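Local atomic coordinates of protein of unknown function (PDB entry 2Q9R), a protein that is of unknown function, an all-helical DUF416 family member with a pocket that binds benzoic acid. Residues T25-R30 / K122-T127; A48-A53 / M96-A101; Q59-P64 / P173-E178; E167-N172 / K181-D186. All coordinates share one frame; numbering follows the deposited sequence.

Contact 1: residues T25-R30 / K122-T127; sequences TALCQR and KLSSST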
loop_
_atom_site.group_PDB
_atom_site.type_symbol
_atom_site.label_atom_id
_atom_site.label_comp_id
_atom_site.label_asym_id
_atom_site.label_seq_id
_atom_site.Cartn_x
_atom_site.Cartn_y
_atom_site.Cartn_z
ATOM N N THR A 25 -12.358 -18.490 4.625
ATOM C CA THR A 25 -13.387 -17.559 5.110
ATOM C C THR A 25 -12.755 -16.249 5.555
ATOM O O THR A 25 -13.225 -15.197 5.156
ATOM C CB THR A 25 -14.195 -18.170 6.232
ATOM O OG1 THR A 25 -14.762 -19.383 5.708
ATOM C CG2 THR A 25 -15.360 -17.246 6.723
ATOM N N ALA A 26 -11.699 -16.348 6.366
ATOM C CA ALA A 26 -10.963 -15.166 6.845
ATOM C C ALA A 26 -10.430 -14.309 5.661
ATOM O O ALA A 26 -10.524 -13.068 5.663
ATOM C CB ALA A 26 -9.805 -15.619 7.773
ATOM N N LEU A 27 -9.811 -14.954 4.676
ATOM C CA LEU A 27 -9.399 -14.254 3.464
ATOM C C LEU A 27 -10.572 -13.605 2.706
ATOM O O LEU A 27 -10.430 -12.542 2.160
ATOM C CB LEU A 27 -8.596 -15.178 2.516
ATOM C CG LEU A 27 -7.193 -15.594 2.962
ATOM C CD1 LEU A 27 -6.465 -16.282 1.816
ATOM C CD2 LEU A 27 -6.349 -14.385 3.574
ATOM N N CYS A 28 -11.728 -14.226 2.660
ATOM C CA CYS A 28 -12.834 -13.654 1.899
ATOM C C CYS A 28 -13.378 -12.448 2.608
ATOM O O CYS A 28 -13.764 -11.503 1.971
ATOM C CB CYS A 28 -13.959 -14.650 1.697
ATOM S SG CYS A 28 -13.606 -15.911 0.487
ATOM N N GLN A 29 -13.428 -12.513 3.939
ATOM C CA GLN A 29 -13.880 -11.406 4.731
ATOM C C GLN A 29 -12.986 -10.192 4.475
ATOM O O GLN A 29 -13.472 -9.112 4.353
ATOM C CB GLN A 29 -13.886 -11.740 6.219
ATOM C CG GLN A 29 -14.280 -10.583 7.103
ATOM C CD GLN A 29 -15.734 -10.246 6.985
ATOM O OE1 GLN A 29 -16.538 -11.120 7.098
ATOM N NE2 GLN A 29 -16.079 -8.991 6.732
ATOM N N ARG A 30 -11.686 -10.406 4.408
ATOM C CA ARG A 30 -10.725 -9.340 4.228
ATOM C C ARG A 30 -10.867 -8.563 2.901
ATOM O O ARG A 30 -10.559 -7.383 2.838
ATOM C CB ARG A 30 -9.322 -9.968 4.394
ATOM C CG ARG A 30 -8.164 -9.046 4.265
ATOM C CD ARG A 30 -6.924 -9.694 4.878
ATOM N NE ARG A 30 -5.697 -9.055 4.476
ATOM C CZ ARG A 30 -4.917 -9.442 3.462
ATOM N NH1 ARG A 30 -5.220 -10.488 2.697
ATOM N NH2 ARG A 30 -3.815 -8.772 3.209
ATOM N N LYS A 122 -4.571 -18.240 -3.679
ATOM C CA LYS A 122 -4.102 -17.685 -4.936
ATOM C C LYS A 122 -4.978 -16.544 -5.444
ATOM O O LYS A 122 -4.505 -15.571 -6.031
ATOM C CB LYS A 122 -4.076 -18.792 -5.977
ATOM C CG LYS A 122 -2.986 -19.854 -5.706
ATOM C CD LYS A 122 -3.008 -20.972 -6.765
ATOM C CE LYS A 122 -1.832 -21.975 -6.605
ATOM N NZ LYS A 122 -1.882 -23.067 -7.645
ATOM N N LEU A 123 -6.280 -16.649 -5.230
ATOM C CA LEU A 123 -7.168 -15.600 -5.657
ATOM C C LEU A 123 -6.798 -14.325 -4.916
ATOM O O LEU A 123 -6.620 -13.257 -5.516
ATOM C CB LEU A 123 -8.603 -16.034 -5.422
ATOM C CG LEU A 123 -9.684 -15.080 -5.902
ATOM C CD1 LEU A 123 -11.000 -15.835 -6.158
ATOM C CD2 LEU A 123 -9.858 -13.978 -4.862
ATOM N N SER A 124 -6.579 -14.459 -3.607
ATOM C CA SER A 124 -6.257 -13.305 -2.781
ATOM C C SER A 124 -4.954 -12.692 -3.205
ATOM O O SER A 124 -4.897 -11.473 -3.348
ATOM C CB SER A 124 -6.192 -13.671 -1.294
ATOM O OG SER A 124 -5.988 -12.508 -0.496
ATOM N N SER A 125 -3.917 -13.523 -3.404
ATOM C CA SER A 125 -2.643 -12.995 -3.765
ATOM C C SER A 125 -2.621 -12.440 -5.192
ATOM O O SER A 125 -1.926 -11.450 -5.474
ATOM C CB SER A 125 -1.500 -13.979 -3.473
ATOM O OG SER A 125 -1.701 -15.186 -4.143
ATOM N N SER A 126 -3.361 -13.048 -6.098
ATOM C CA SER A 126 -3.391 -12.522 -7.461
ATOM C C SER A 126 -4.018 -11.146 -7.546
ATOM O O SER A 126 -3.609 -10.329 -8.362
ATOM C CB SER A 126 -4.169 -13.466 -8.362
ATOM O OG SER A 126 -3.553 -14.735 -8.304
ATOM N N THR A 127 -5.048 -10.905 -6.737
ATOM C CA THR A 127 -5.666 -9.596 -6.703
ATOM C C THR A 127 -4.606 -8.544 -6.405
ATOM O O THR A 127 -4.528 -7.480 -7.050
ATOM C CB THR A 127 -6.843 -9.535 -5.668
ATOM O OG1 THR A 127 -7.825 -10.498 -6.048
ATOM C CG2 THR A 127 -7.487 -8.187 -5.666
HETATM O O HOH W 1 -7.638 -11.481 1.519
#

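Contact 2: residues A48-A53 / M96-A101; sequences AVLSTA and MDAVVA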
loop_
_atom_site.group_PDB
_atom_site.type_symbol
_atom_site.label_atom_id
_atom_site.label_comp_id
_atom_site.label_asym_id
_atom_site.label_seq_id
_atom_site.Cartn_x
_atom_site.Cartn_y
_atom_site.Cartn_z
ATOM N N ALA A 48 -24.465 -5.917 0.812
ATOM C CA ALA A 48 -25.148 -6.705 1.844
ATOM C C ALA A 48 -25.335 -8.166 1.424
ATOM O O ALA A 48 -25.471 -9.066 2.260
ATOM C CB ALA A 48 -26.498 -6.072 2.165
ATOM N N VAL A 49 -25.367 -8.412 0.118
ATOM C CA VAL A 49 -25.450 -9.788 -0.385
ATOM C C VAL A 49 -24.181 -10.570 -0.031
ATOM O O VAL A 49 -24.253 -11.757 0.368
ATOM C CB VAL A 49 -25.742 -9.826 -1.919
ATOM C CG1 VAL A 49 -25.349 -11.163 -2.504
ATOM C CG2 VAL A 49 -27.226 -9.480 -2.203
ATOM N N LEU A 50 -23.030 -9.898 -0.152
ATOM C CA LEU A 50 -21.740 -10.467 0.211
ATOM C C LEU A 50 -21.611 -10.566 1.728
ATOM O O LEU A 50 -21.163 -11.589 2.222
ATOM C CB LEU A 50 -20.575 -9.654 -0.349
ATOM C CG LEU A 50 -20.212 -9.727 -1.834
ATOM C CD1 LEU A 50 -21.323 -9.031 -2.667
ATOM C CD2 LEU A 50 -18.854 -9.104 -2.074
ATOM N N SER A 51 -22.006 -9.530 2.476
ATOM C CA SER A 51 -21.869 -9.605 3.929
ATOM C C SER A 51 -22.800 -10.658 4.543
ATOM O O SER A 51 -22.424 -11.287 5.522
ATOM C CB SER A 51 -22.046 -8.238 4.609
ATOM O OG SER A 51 -23.310 -7.678 4.336
ATOM N N THR A 52 -23.987 -10.855 3.961
ATOM C CA THR A 52 -24.903 -11.899 4.403
ATOM C C THR A 52 -24.303 -13.279 4.162
ATOM O O THR A 52 -24.358 -14.146 5.024
ATOM C CB THR A 52 -26.272 -11.864 3.679
ATOM O OG1 THR A 52 -26.902 -10.601 3.898
ATOM C CG2 THR A 52 -27.196 -12.947 4.216
ATOM N N ALA A 53 -23.759 -13.487 2.974
ATOM C CA ALA A 53 -23.042 -14.712 2.688
ATOM C C ALA A 53 -21.886 -14.916 3.674
ATOM O O ALA A 53 -21.699 -16.006 4.220
ATOM C CB ALA A 53 -22.548 -14.723 1.204
HETATM N N MSE A 96 -14.983 -7.819 -8.449
HETATM C CA MSE A 96 -15.287 -9.107 -9.032
HETATM C C MSE A 96 -14.631 -10.269 -8.286
HETATM O O MSE A 96 -15.267 -11.304 -8.053
HETATM C CB MSE A 96 -14.858 -9.120 -10.502
HETATM C CG MSE A 96 -15.222 -10.368 -11.230
HETATM SE SE MSE A 96 -14.587 -10.324 -13.027
HETATM C CE MSE A 96 -14.000 -8.325 -13.226
ATOM N N ASP A 97 -13.357 -10.080 -7.938
ATOM C CA ASP A 97 -12.553 -11.097 -7.275
ATOM C C ASP A 97 -13.131 -11.400 -5.888
ATOM O O ASP A 97 -13.178 -12.539 -5.486
ATOM C CB ASP A 97 -11.096 -10.623 -7.096
ATOM C CG ASP A 97 -10.281 -10.536 -8.399
ATOM O OD1 ASP A 97 -10.719 -10.966 -9.488
ATOM O OD2 ASP A 97 -9.117 -10.073 -8.299
ATOM N N ALA A 98 -13.587 -10.356 -5.199
ATOM C CA ALA A 98 -14.195 -10.466 -3.865
ATOM C C ALA A 98 -15.450 -11.309 -3.890
ATOM O O ALA A 98 -15.595 -12.226 -3.091
ATOM C CB ALA A 98 -14.533 -9.108 -3.294
ATOM N N VAL A 99 -16.356 -10.993 -4.808
ATOM C CA VAL A 99 -17.628 -11.761 -4.886
ATOM C C VAL A 99 -17.338 -13.166 -5.434
ATOM O O VAL A 99 -17.877 -14.182 -4.912
ATOM C CB VAL A 99 -18.781 -10.938 -5.625
ATOM C CG1 VAL A 99 -18.349 -10.463 -6.993
ATOM C CG2 VAL A 99 -20.092 -11.735 -5.709
ATOM N N VAL A 100 -16.411 -13.274 -6.391
ATOM C CA VAL A 100 -16.113 -14.591 -6.980
ATOM C C VAL A 100 -15.439 -15.545 -5.955
ATOM O O VAL A 100 -15.707 -16.767 -5.931
ATOM C CB VAL A 100 -15.278 -14.472 -8.293
ATOM C CG1 VAL A 100 -14.648 -15.797 -8.669
ATOM C CG2 VAL A 100 -16.136 -13.896 -9.466
ATOM N N ALA A 101 -14.599 -14.999 -5.097
ATOM C CA ALA A 101 -14.039 -15.769 -3.951
ATOM C C ALA A 101 -15.108 -16.359 -3.032
ATOM O O ALA A 101 -15.038 -17.505 -2.632
ATOM C CB ALA A 101 -13.094 -14.876 -3.136
#

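Contact 3: residues Q59-P64 / P173-E178; sequences QSLYDP and PKITAE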
loop_
_atom_site.group_PDB
_atom_site.type_symbol
_atom_site.label_atom_id
_atom_site.label_comp_id
_atom_site.label_asym_id
_atom_site.label_seq_id
_atom_site.Cartn_x
_atom_site.Cartn_y
_atom_site.Cartn_z
ATOM N N GLN A 59 -20.855 -18.419 10.574
ATOM C CA GLN A 59 -21.712 -19.274 11.386
ATOM C C GLN A 59 -21.524 -20.748 11.075
ATOM O O GLN A 59 -21.649 -21.607 11.964
ATOM C CB GLN A 59 -23.174 -18.896 11.189
ATOM C CG GLN A 59 -23.580 -17.591 11.841
ATOM C CD GLN A 59 -23.503 -17.710 13.321
ATOM O OE1 GLN A 59 -24.046 -18.660 13.900
ATOM N NE2 GLN A 59 -22.784 -16.771 13.966
ATOM N N SER A 60 -21.246 -21.067 9.815
ATOM C CA SER A 60 -20.991 -22.468 9.446
ATOM C C SER A 60 -19.819 -23.047 10.197
ATOM O O SER A 60 -19.777 -24.268 10.466
ATOM C CB SER A 60 -20.699 -22.622 7.963
ATOM O OG SER A 60 -21.773 -22.036 7.256
ATOM N N LEU A 61 -18.868 -22.187 10.528
ATOM C CA LEU A 61 -17.706 -22.624 11.293
ATOM C C LEU A 61 -17.989 -22.748 12.791
ATOM O O LEU A 61 -17.332 -23.538 13.442
ATOM C CB LEU A 61 -16.517 -21.693 11.044
ATOM C CG LEU A 61 -16.003 -21.661 9.594
ATOM C CD1 LEU A 61 -15.222 -20.359 9.297
ATOM C CD2 LEU A 61 -15.167 -22.895 9.298
ATOM N N TYR A 62 -18.918 -21.954 13.334
ATOM C CA TYR A 62 -19.326 -22.044 14.768
ATOM C C TYR A 62 -20.326 -23.155 15.065
ATOM O O TYR A 62 -20.306 -23.759 16.139
ATOM C CB TYR A 62 -20.079 -20.780 15.234
ATOM C CG TYR A 62 -19.309 -19.507 15.361
ATOM C CD1 TYR A 62 -18.201 -19.423 16.184
ATOM C CD2 TYR A 62 -19.751 -18.356 14.728
ATOM C CE1 TYR A 62 -17.502 -18.207 16.333
ATOM C CE2 TYR A 62 -19.076 -17.150 14.848
ATOM C CZ TYR A 62 -17.949 -17.076 15.656
ATOM O OH TYR A 62 -17.276 -15.880 15.786
ATOM N N ASP A 63 -21.261 -23.346 14.143
ATOM C CA ASP A 63 -22.528 -24.011 14.442
ATOM C C ASP A 63 -22.790 -25.157 13.487
ATOM O O ASP A 63 -23.257 -24.950 12.364
ATOM C CB ASP A 63 -23.706 -23.026 14.396
ATOM C CG ASP A 63 -25.041 -23.671 14.784
ATOM O OD1 ASP A 63 -25.077 -24.907 15.082
ATOM O OD2 ASP A 63 -26.051 -22.925 14.788
ATOM N N PRO A 64 -22.483 -26.379 13.941
ATOM C CA PRO A 64 -22.684 -27.589 13.149
ATOM C C PRO A 64 -24.159 -27.844 12.832
ATOM O O PRO A 64 -24.456 -28.466 11.809
ATOM C CB PRO A 64 -22.141 -28.707 14.044
ATOM C CG PRO A 64 -21.672 -28.093 15.288
ATOM C CD PRO A 64 -21.912 -26.653 15.275
ATOM N N PRO A 173 -5.114 -28.336 16.389
ATOM C CA PRO A 173 -5.482 -29.531 15.627
ATOM C C PRO A 173 -6.917 -29.481 15.079
ATOM O O PRO A 173 -7.167 -29.997 13.998
ATOM C CB PRO A 173 -5.306 -30.671 16.623
ATOM C CG PRO A 173 -5.272 -30.029 18.007
ATOM C CD PRO A 173 -4.758 -28.633 17.799
ATOM N N LYS A 174 -7.829 -28.840 15.819
ATOM C CA LYS A 174 -9.193 -28.574 15.359
ATOM C C LYS A 174 -9.513 -27.104 15.502
ATOM O O LYS A 174 -8.942 -26.412 16.362
ATOM C CB LYS A 174 -10.205 -29.363 16.204
ATOM C CG LYS A 174 -10.536 -30.724 15.625
ATOM C CD LYS A 174 -11.531 -31.536 16.481
ATOM C CE LYS A 174 -12.885 -30.829 16.692
ATOM N NZ LYS A 174 -13.946 -31.803 17.113
ATOM N N ILE A 175 -10.465 -26.626 14.703
ATOM C CA ILE A 175 -10.917 -25.237 14.858
ATOM C C ILE A 175 -11.812 -25.145 16.095
ATOM O O ILE A 175 -12.498 -26.082 16.407
ATOM C CB ILE A 175 -11.567 -24.680 13.573
ATOM C CG1 ILE A 175 -12.932 -25.291 13.295
ATOM C CG2 ILE A 175 -10.625 -24.918 12.376
ATOM C CD1 ILE A 175 -13.654 -24.600 12.139
ATOM N N THR A 176 -11.741 -24.032 16.819
ATOM C CA THR A 176 -12.499 -23.830 18.053
ATOM C C THR A 176 -13.343 -22.568 17.885
ATOM O O THR A 176 -13.051 -21.720 17.035
ATOM C CB THR A 176 -11.538 -23.710 19.269
ATOM O OG1 THR A 176 -10.838 -22.471 19.209
ATOM C CG2 THR A 176 -10.490 -24.854 19.276
ATOM N N ALA A 177 -14.400 -22.427 18.677
ATOM C CA ALA A 177 -15.254 -21.227 18.609
ATOM C C ALA A 177 -14.456 -19.949 18.872
ATOM O O ALA A 177 -14.660 -18.927 18.218
ATOM C CB ALA A 177 -16.422 -21.340 19.595
ATOM N N GLU A 178 -13.521 -20.036 19.810
ATOM C CA GLU A 178 -12.706 -18.906 20.206
ATOM C C GLU A 178 -11.795 -18.497 19.061
ATOM O O GLU A 178 -11.552 -17.308 18.841
ATOM C CB GLU A 178 -11.870 -19.237 21.452
ATOM C CG GLU A 178 -12.667 -19.903 22.586
ATOM C CD GLU A 178 -12.720 -21.455 22.499
ATOM O OE1 GLU A 178 -11.653 -22.117 22.587
ATOM O OE2 GLU A 178 -13.835 -22.008 22.350
#

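Contact 4: residues E167-N172 / K181-D186; sequences EIIEEN and KGLRKD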
loop_
_atom_site.group_PDB
_atom_site.type_symbol
_atom_site.label_atom_id
_atom_site.label_comp_id
_atom_site.label_asym_id
_atom_site.label_seq_id
_atom_site.Cartn_x
_atom_site.Cartn_y
_atom_site.Cartn_z
ATOM N N GLU A 167 -0.355 -20.073 10.294
ATOM C CA GLU A 167 0.298 -20.474 11.531
ATOM C C GLU A 167 -0.634 -20.598 12.706
ATOM O O GLU A 167 -0.478 -21.505 13.495
ATOM C CB GLU A 167 1.391 -19.476 11.918
ATOM C CG GLU A 167 2.608 -19.542 11.042
ATOM C CD GLU A 167 3.554 -18.389 11.307
ATOM O OE1 GLU A 167 3.346 -17.672 12.316
ATOM O OE2 GLU A 167 4.500 -18.210 10.513
ATOM N N ILE A 168 -1.553 -19.658 12.872
ATOM C CA ILE A 168 -2.460 -19.747 14.008
ATOM C C ILE A 168 -3.445 -20.914 13.827
ATOM O O ILE A 168 -3.726 -21.651 14.790
ATOM C CB ILE A 168 -3.105 -18.384 14.395
ATOM C CG1 ILE A 168 -3.926 -18.534 15.681
ATOM C CG2 ILE A 168 -3.901 -17.751 13.247
ATOM C CD1 ILE A 168 -3.962 -17.254 16.553
ATOM N N ILE A 169 -3.904 -21.144 12.607
ATOM C CA ILE A 169 -4.797 -22.280 12.361
ATOM C C ILE A 169 -4.089 -23.604 12.520
ATOM O O ILE A 169 -4.634 -24.530 13.126
ATOM C CB ILE A 169 -5.476 -22.160 10.967
ATOM C CG1 ILE A 169 -6.337 -20.881 10.962
ATOM C CG2 ILE A 169 -6.301 -23.393 10.603
ATOM C CD1 ILE A 169 -6.867 -20.471 9.572
ATOM N N GLU A 170 -2.865 -23.699 12.014
ATOM C CA GLU A 170 -2.204 -24.967 12.000
ATOM C C GLU A 170 -1.696 -25.436 13.361
ATOM O O GLU A 170 -1.531 -26.633 13.582
ATOM C CB GLU A 170 -1.144 -25.023 10.892
ATOM C CG GLU A 170 0.196 -24.560 11.217
ATOM C CD GLU A 170 1.010 -24.284 9.950
ATOM O OE1 GLU A 170 0.977 -25.067 8.958
ATOM O OE2 GLU A 170 1.702 -23.254 9.971
ATOM N N GLU A 171 -1.517 -24.509 14.290
ATOM C CA GLU A 171 -1.089 -24.882 15.623
ATOM C C GLU A 171 -2.238 -25.419 16.485
ATOM O O GLU A 171 -2.039 -25.808 17.630
ATOM C CB GLU A 171 -0.364 -23.712 16.294
ATOM C CG GLU A 171 -1.245 -22.563 16.761
ATOM C CD GLU A 171 -0.428 -21.367 17.271
ATOM O OE1 GLU A 171 0.753 -21.188 16.854
ATOM O OE2 GLU A 171 -0.989 -20.598 18.080
ATOM N N ASN A 172 -3.429 -25.461 15.909
ATOM C CA ASN A 172 -4.619 -25.949 16.565
ATOM C C ASN A 172 -5.150 -27.147 15.784
ATOM O O ASN A 172 -5.596 -26.998 14.640
ATOM C CB ASN A 172 -5.656 -24.818 16.620
ATOM C CG ASN A 172 -5.200 -23.660 17.507
ATOM O OD1 ASN A 172 -5.015 -23.840 18.706
ATOM N ND2 ASN A 172 -4.977 -22.485 16.916
ATOM N N LYS A 181 -14.055 -16.885 16.237
ATOM C CA LYS A 181 -14.444 -15.545 16.692
ATOM C C LYS A 181 -13.303 -14.566 16.664
ATOM O O LYS A 181 -13.496 -13.418 16.282
ATOM C CB LYS A 181 -15.058 -15.561 18.114
ATOM C CG LYS A 181 -14.923 -14.189 18.915
ATOM C CD LYS A 181 -15.733 -14.132 20.259
ATOM N N GLY A 182 -12.137 -14.991 17.124
ATOM C CA GLY A 182 -11.010 -14.089 17.247
ATOM C C GLY A 182 -10.464 -13.660 15.901
ATOM O O GLY A 182 -10.089 -12.513 15.711
ATOM N N LEU A 183 -10.409 -14.586 14.963
ATOM C CA LEU A 183 -9.952 -14.250 13.627
ATOM C C LEU A 183 -10.948 -13.299 12.951
ATOM O O LEU A 183 -10.552 -12.303 12.371
ATOM C CB LEU A 183 -9.701 -15.510 12.794
ATOM C CG LEU A 183 -8.468 -16.309 13.214
ATOM C CD1 LEU A 183 -8.438 -17.562 12.363
ATOM C CD2 LEU A 183 -7.173 -15.517 13.097
ATOM N N ARG A 184 -12.228 -13.580 13.075
ATOM C CA ARG A 184 -13.237 -12.729 12.464
ATOM C C ARG A 184 -13.162 -11.320 13.014
ATOM O O ARG A 184 -13.188 -10.349 12.245
ATOM C CB ARG A 184 -14.615 -13.284 12.719
ATOM C CG ARG A 184 -15.759 -12.489 12.095
ATOM C CD ARG A 184 -17.048 -12.871 12.776
ATOM N NE ARG A 184 -18.194 -12.824 11.889
ATOM C CZ ARG A 184 -19.078 -11.836 11.786
ATOM N NH1 ARG A 184 -18.979 -10.734 12.545
ATOM N NH2 ARG A 184 -20.092 -11.969 10.907
ATOM N N LYS A 185 -13.096 -11.220 14.339
ATOM C CA LYS A 185 -13.013 -9.921 15.016
ATOM C C LYS A 185 -11.762 -9.171 14.608
ATOM O O LYS A 185 -11.832 -7.990 14.299
ATOM C CB LYS A 185 -13.079 -10.122 16.537
ATOM C CG LYS A 185 -12.933 -8.843 17.364
ATOM C CD LYS A 185 -13.417 -9.046 18.821
ATOM C CE LYS A 185 -12.235 -9.090 19.836
ATOM N NZ LYS A 185 -11.483 -7.796 20.013
ATOM N N ASP A 186 -10.622 -9.854 14.572
ATOM C CA ASP A 186 -9.380 -9.227 14.120
ATOM C C ASP A 186 -9.504 -8.633 12.710
ATOM O O ASP A 186 -9.099 -7.503 12.504
ATOM C CB ASP A 186 -8.190 -10.211 14.135
ATOM C CG ASP A 186 -7.717 -10.587 15.559
ATOM O OD1 ASP A 186 -8.082 -9.892 16.555
ATOM O OD2 ASP A 186 -6.960 -11.595 15.669
#

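Contact 1: residues T25-R30 / K122-T127
Ser124 faces Leu27 and Arg30 where helices 17-42 and 120-136 come together near the middle of the chain, their closest alpha carbons, those of Leu27 and Ser124, 7.1 Å apart. Along 122-127, Leu123 turns aside to Ala101 of helix 92-111, leaving Ser124 to make the direct contact. Its CB rests 4.1 Å from Leu27 CD1, the one carbon-to-carbon touch between the segments. With OG anti to the backbone N (chi1 -175°), the hydroxyl lies at the edge of the Arg30 guanidinium, near the plane of that group. Ser124 OG and Arg30 NH1 stay 3.9 Å apart, and a water fills the role of a direct bond: it donates to Ser124 OG at 2.8 Å and to Leu27 O at 3.1 Å, and weakly accepts from Arg30 NH1. Farther along, Thr127 OG1 turns to Asp97 of helix 92-111. Glu158 of helix 153-170 ties both polar ends together, forming a salt bridge with Arg30 and a hydrogen bond with Ser124. The chemistry is that of a buried polar site inside a helical core: one water and one carboxylate satisfy the serine hydroxyl and Arg30 NH1, and Glu158 probably offsets the arginine's charge.

Contact 2: residues A48-A53 / M96-A101
Leu50 is the residue of helix 47-62 that carries this helix-to-helix contact within the all-helical DUF416 fold, pressing against Ala98 and Val99 of helix 92-111. The tight part is small and entirely apolar. Leu50 CD2 lies 4.0 Å from Val99 CB and 4.1 Å from Val99 CA, so this one methyl meets the root of the valine as well as its backbone. The two side chains cross at about a right angle, and Leu50 CD2 is nearer to Val99 CB than to either valine methyl. On Ala98 the same leucine methyl is looser, with 4.5 Å between Leu50 CD2 and Ala98 CB. Leu32 and Tyr35 of helix 17-42 also pack on Leu50, Leu77 of helix 70-79 touches Val99, and all three touching residues are buried.

The solvent side of 48-53 is quite different. Ala48 and Thr52 are exposed and take no part in the contact with 96-101. The carbonyl of Ala48 and the hydroxyl of Thr52 are instead used within their own helix. Ala48 O takes two bonds from Thr52, one from its backbone N and one from its hydroxyl. These donors approach from opposite faces of the carbonyl plane, with Thr52 OG1 2.7 Å from Ala48 O and tilted 26° out of that plane.

Contact 3: residues Q59-P64 / P173-E178
Leu61 with Ile175 and Tyr62 with Ala177 make a surface contact near the edge of the molecule, where the C-terminal end of helix 47-62 meets the first turn of helix 177-190 and the loop leading into it. Its inner half is apolar: Leu61 CD2 and Ile175 CD1 touch at 3.6 Å, a close methyl-to-methyl approach, with the side chains crossing at about a right angle. Ile175 CG1 lies between its backbone N and carbonyl carbon (chi1 72°), and from there CD1 extends to the leucine, also coming 4.0 Å from Leu61 O. Behind this pair stands helix 17-42, whose Thr25 packs on Leu61 and whose Leu22 packs on Ile175.

The outer half is formed by the tyrosine. Its ring is turned so that Ala177 O meets the edge in the plane of the ring, with Tyr62 CE1 3.5 Å from that oxygen. Tyr62 CD1 stands 4.3 Å from Ala177 CB, adding a looser apolar touch. Val180 and Lys181, one turn further along helix 177-190, continue the surface against which the tyrosine lies.

Both segments change structure here. Asp63 is the first residue to leave helical geometry on one side, while on the other Thr176 occupies the N-cap and its OG1 bonds to Leu179 N. The arrangement is that of a helix C-terminus packed against a threonine-capped helix N-terminus.

Contact 4: residues E167-N172 / K181-D186
Ile168 and Ile169, neighbours on the last full turn of helix 153-170, share a single partner, Leu183 of helix 177-190. Coming first along the segment, Ile168 reaches across with its branch methyl: CG2 lies 4.0 Å from Leu183 CD2, and the two side chains run past each other in opposite directions. This approach holds for one of two modelled conformers of Ile168 and is less certain than that of Ile169.

Ile169 meets the other methyl of the same leucine, with CG1 4.2 Å from Leu183 CD1. In this conformer the fork of Leu183 is thus divided between the two isoleucines, one methyl to each. Neither approach is especially close, and no hydrogen bond joins the segments; the closest alpha carbons, those of Ile168 and Leu183, are 9.3 Å apart. This is side-chain packing between well-separated backbones.

Past Glu170 the helix ends, and Asn172 folds back on it. Its ND2 is 2.6 Å from Ile168 O, but the bond is bent, with an N-H to oxygen angle of 119°, and counts as weak. The chain then passes through a short connection into helix 177-190, so the contact joins two consecutive helices in a helical hairpin. Leu22 of helix 17-42 packs on both Ile169 and Leu183, and Phe23 of that helix also touches Ile169; helix 17-42 therefore backs the seam, while Leu179 of helix 177-190 extends it beside Ile168 and Asn172.

In the fold
The fold has no strands, and the four contacts join helices or, in contact 3, a helix end with a loop and the helix start that follows. Contact 1 is near the chain's centre, and contact 2, about 11 Å from it between centres, is nested inside the loop that contact 1 closes; the two meet where Cys28 packs on Ala101. Contacts 3 and 4 sit farther out, also about 11 Å apart centre to centre, and share helix 177-190. Contact 2 shares helix 47-62 with contact 3. Contact 4 opens only after contacts 1 and 2 have closed, whereas contact 3 crosses all the others along the chain, consistent with early and late helices packing together in one compact helical bundle.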